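Local coordinates for ESAT-6-like protein EsxG (Mycobacterium smegmatis, PDB 3Q4H) that probably pairs with a partner protein of the WXG100 family to form a secreted ESAT-6/CFP-10-like helical complex, at residues M38-F43 with A50-A55. Numbering follows the deposited sequence.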
HETATM    1  N   MSE A  38      17.326 -16.626  -4.932  1.00 47.14           N
HETATM    2  CA  MSE A  38      17.433 -17.971  -4.345  1.00 50.75           C
HETATM    3  C   MSE A  38      17.376 -19.067  -5.419  1.00 52.59           C
HETATM    4  O   MSE A  38      18.170 -20.010  -5.396  1.00 54.56           O
HETATM    5  CB  MSE A  38      16.317 -18.226  -3.322  1.00 51.70           C
HETATM    6  CG  MSE A  38      16.511 -17.585  -1.951  1.00 54.93           C
HETATM    7 SE   MSE A  38      14.937 -17.863  -0.777  1.00 65.56          SE
HETATM    8  CE  MSE A  38      15.291 -19.721  -0.244  1.00 65.94           C
ATOM      9  N   SER A  39      16.444 -18.937  -6.362  1.00 52.48           N
ATOM     10  CA  SER A  39      16.267 -19.953  -7.399  1.00 54.72           C
ATOM     11  C   SER A  39      17.367 -19.958  -8.470  1.00 55.77           C
ATOM     12  O   SER A  39      17.304 -20.756  -9.401  1.00 57.49           O
ATOM     13  CB  SER A  39      14.898 -19.800  -8.065  1.00 54.43           C
ATOM     14  OG  SER A  39      14.807 -18.566  -8.744  1.00 53.13           O
ATOM     15  N   SER A  40      18.364 -19.082  -8.344  1.00 55.35           N
ATOM     16  CA  SER A  40      19.486 -19.049  -9.285  1.00 56.81           C
ATOM     17  C   SER A  40      20.868 -19.186  -8.619  1.00 58.00           C
ATOM     18  O   SER A  40      21.891 -18.907  -9.250  1.00 58.84           O
ATOM     19  CB  SER A  40      19.429 -17.770 -10.134  1.00 55.61           C
ATOM     20  OG  SER A  40      20.134 -16.712  -9.520  1.00 53.96           O
ATOM     21  N   GLN A  41      20.904 -19.613  -7.355  1.00 58.65           N
ATOM     22  CA  GLN A  41      22.175 -19.963  -6.709  1.00 60.18           C
ATOM     23  C   GLN A  41      22.617 -21.326  -7.197  1.00 62.69           C
ATOM     24  O   GLN A  41      23.735 -21.473  -7.690  1.00 64.00           O
ATOM     25  CB  GLN A  41      22.067 -19.964  -5.174  1.00 60.18           C
ATOM     26  CG  GLN A  41      22.968 -21.003  -4.419  1.00 63.19           C
ATOM     27  CD  GLN A  41      24.488 -20.831  -4.620  1.00 64.44           C
ATOM     28  OE1 GLN A  41      24.953 -20.241  -5.599  1.00 63.71           O
ATOM     29  NE2 GLN A  41      25.262 -21.363  -3.678  1.00 66.11           N
ATOM     30  N   ALA A  42      21.727 -22.309  -7.062  1.00 63.74           N
ATOM     31  CA  ALA A  42      22.039 -23.727  -7.308  1.00 66.59           C
ATOM     32  C   ALA A  42      23.178 -23.952  -8.308  1.00 67.94           C
ATOM     33  O   ALA A  42      24.120 -24.705  -8.036  1.00 69.97           O
ATOM     34  CB  ALA A  42      20.779 -24.471  -7.772  1.00 67.39           C
ATOM     35  N   PHE A  43      23.091 -23.257  -9.440  1.00 66.89           N
ATOM     36  CA  PHE A  43      23.956 -23.483 -10.601  1.00 68.53           C
ATOM     37  C   PHE A  43      25.469 -23.433 -10.324  1.00 69.45           C
ATOM     38  O   PHE A  43      26.239 -24.180 -10.940  1.00 71.78           O
ATOM     39  CB  PHE A  43      23.600 -22.476 -11.701  1.00 67.38           C
ATOM     40  CG  PHE A  43      22.147 -22.511 -12.111  1.00 66.88           C
ATOM     41  CD1 PHE A  43      21.664 -23.531 -12.911  1.00 69.60           C
ATOM     42  CD2 PHE A  43      21.267 -21.527 -11.693  1.00 64.92           C
ATOM     43  CE1 PHE A  43      20.329 -23.571 -13.295  1.00 69.58           C
ATOM     44  CE2 PHE A  43      19.931 -21.560 -12.073  1.00 64.92           C
ATOM     45  CZ  PHE A  43      19.464 -22.588 -12.876  1.00 67.17           C
ATOM     46  N   ALA A  50      30.548 -18.544  -3.738  1.00 51.42           N
ATOM     47  CA  ALA A  50      30.900 -17.747  -2.560  1.00 50.84           C
ATOM     48  C   ALA A  50      30.655 -16.263  -2.809  1.00 48.27           C
ATOM     49  O   ALA A  50      30.098 -15.575  -1.960  1.00 46.89           O
ATOM     50  CB  ALA A  50      32.345 -17.987  -2.174  1.00 53.82           C
ATOM     51  N   ALA A  51      31.071 -15.790  -3.982  1.00 47.57           N
ATOM     52  CA  ALA A  51      30.736 -14.450  -4.465  1.00 45.71           C
ATOM     53  C   ALA A  51      29.218 -14.190  -4.491  1.00 42.74           C
ATOM     54  O   ALA A  51      28.762 -13.116  -4.105  1.00 41.53           O
ATOM     55  CB  ALA A  51      31.325 -14.234  -5.851  1.00 46.37           C
ATOM     56  N   PHE A  52      28.445 -15.171  -4.953  1.00 41.80           N
ATOM     57  CA  PHE A  52      26.991 -15.072  -4.961  1.00 39.28           C
ATOM     58  C   PHE A  52      26.429 -15.002  -3.544  1.00 38.73           C
ATOM     59  O   PHE A  52      25.664 -14.094  -3.218  1.00 37.26           O
ATOM     60  CB  PHE A  52      26.376 -16.265  -5.698  1.00 39.33           C
ATOM     61  CG  PHE A  52      24.918 -16.096  -6.005  1.00 36.61           C
ATOM     62  CD1 PHE A  52      23.956 -16.431  -5.065  1.00 35.55           C
ATOM     63  CD2 PHE A  52      24.511 -15.594  -7.235  1.00 35.22           C
ATOM     64  CE1 PHE A  52      22.611 -16.267  -5.343  1.00 34.24           C
ATOM     65  CE2 PHE A  52      23.179 -15.431  -7.524  1.00 33.94           C
ATOM     66  CZ  PHE A  52      22.220 -15.763  -6.575  1.00 33.55           C
ATOM     67  N   GLN A  53      26.809 -15.964  -2.707  1.00 40.27           N
ATOM     68  CA  GLN A  53      26.361 -15.996  -1.316  1.00 40.48           C
ATOM     69  C   GLN A  53      26.727 -14.720  -0.554  1.00 40.26           C
ATOM     70  O   GLN A  53      25.938 -14.233   0.252  1.00 39.08           O
ATOM     71  CB  GLN A  53      26.939 -17.215  -0.594  1.00 43.07           C
ATOM     72  CG  GLN A  53      26.382 -18.536  -1.085  1.00 44.24           C
ATOM     73  CD  GLN A  53      26.987 -19.727  -0.353  1.00 49.20           C
ATOM     74  OE1 GLN A  53      26.818 -19.869   0.860  1.00 52.02           O
ATOM     75  NE2 GLN A  53      27.695 -20.588  -1.087  1.00 50.30           N
ATOM     76  N   ALA A  54      27.920 -14.188  -0.809  1.00 41.59           N
ATOM     77  CA  ALA A  54      28.346 -12.928  -0.193  1.00 42.17           C
ATOM     78  C   ALA A  54      27.467 -11.775  -0.656  1.00 40.05           C
ATOM     79  O   ALA A  54      27.036 -10.952   0.150  1.00 39.83           O
ATOM     80  CB  ALA A  54      29.800 -12.634  -0.512  1.00 44.23           C
ATOM     81  N   ALA A  55      27.207 -11.734  -1.961  1.00 39.15           N
ATOM     82  CA  ALA A  55      26.306 -10.757  -2.562  1.00 37.31           C
ATOM     83  C   ALA A  55      24.880 -10.932  -2.069  1.00 35.69           C
ATOM     84  O   ALA A  55      24.118  -9.968  -2.008  1.00 34.64           O
ATOM     85  CB  ALA A  55      26.332 -10.883  -4.073  1.00 37.06           C
TER
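The ring of F52 reaches from helix 47-77 across to the loop that follows helix 8-38 and meets Q41 over one face. CA of Q41 sits above that face, 4.3 Å from the ring centroid, a CH-pi contact displaced toward the rim. CB of Q41 touches F52 CE1 at 3.7 Å. Because the Q41 chain bends at chi2, its amide lies over the same face, the two planes only 10° apart. Its OE1 stands above the CG-CD1 rim, 4.0 Å from F52 CD1. F52 gets there with CG anti to its backbone N (chi1 -168°). At the far end of the ring CZ lies 3.7 Å from OG of S40, which approaches obliquely. Past the CG-CD1 side of the ring, NE2 of Q41 and NE2 of Q53 come within 3.6 Å, their amide planes 58° apart. H44 also meets the F52 ring, and S40 packs on an apolar side chain of the partner protein. The contact joins the loop to the first turns of helix 47-77, near the turn of the WXG100 helical hairpin. With no hydrogen bond between the segments, it rests on dispersion and CH-pi contact; the two amide nitrogens, both donors, cannot bond each other and share the S49 hydroxyl as acceptor, which probably fixes their rotation.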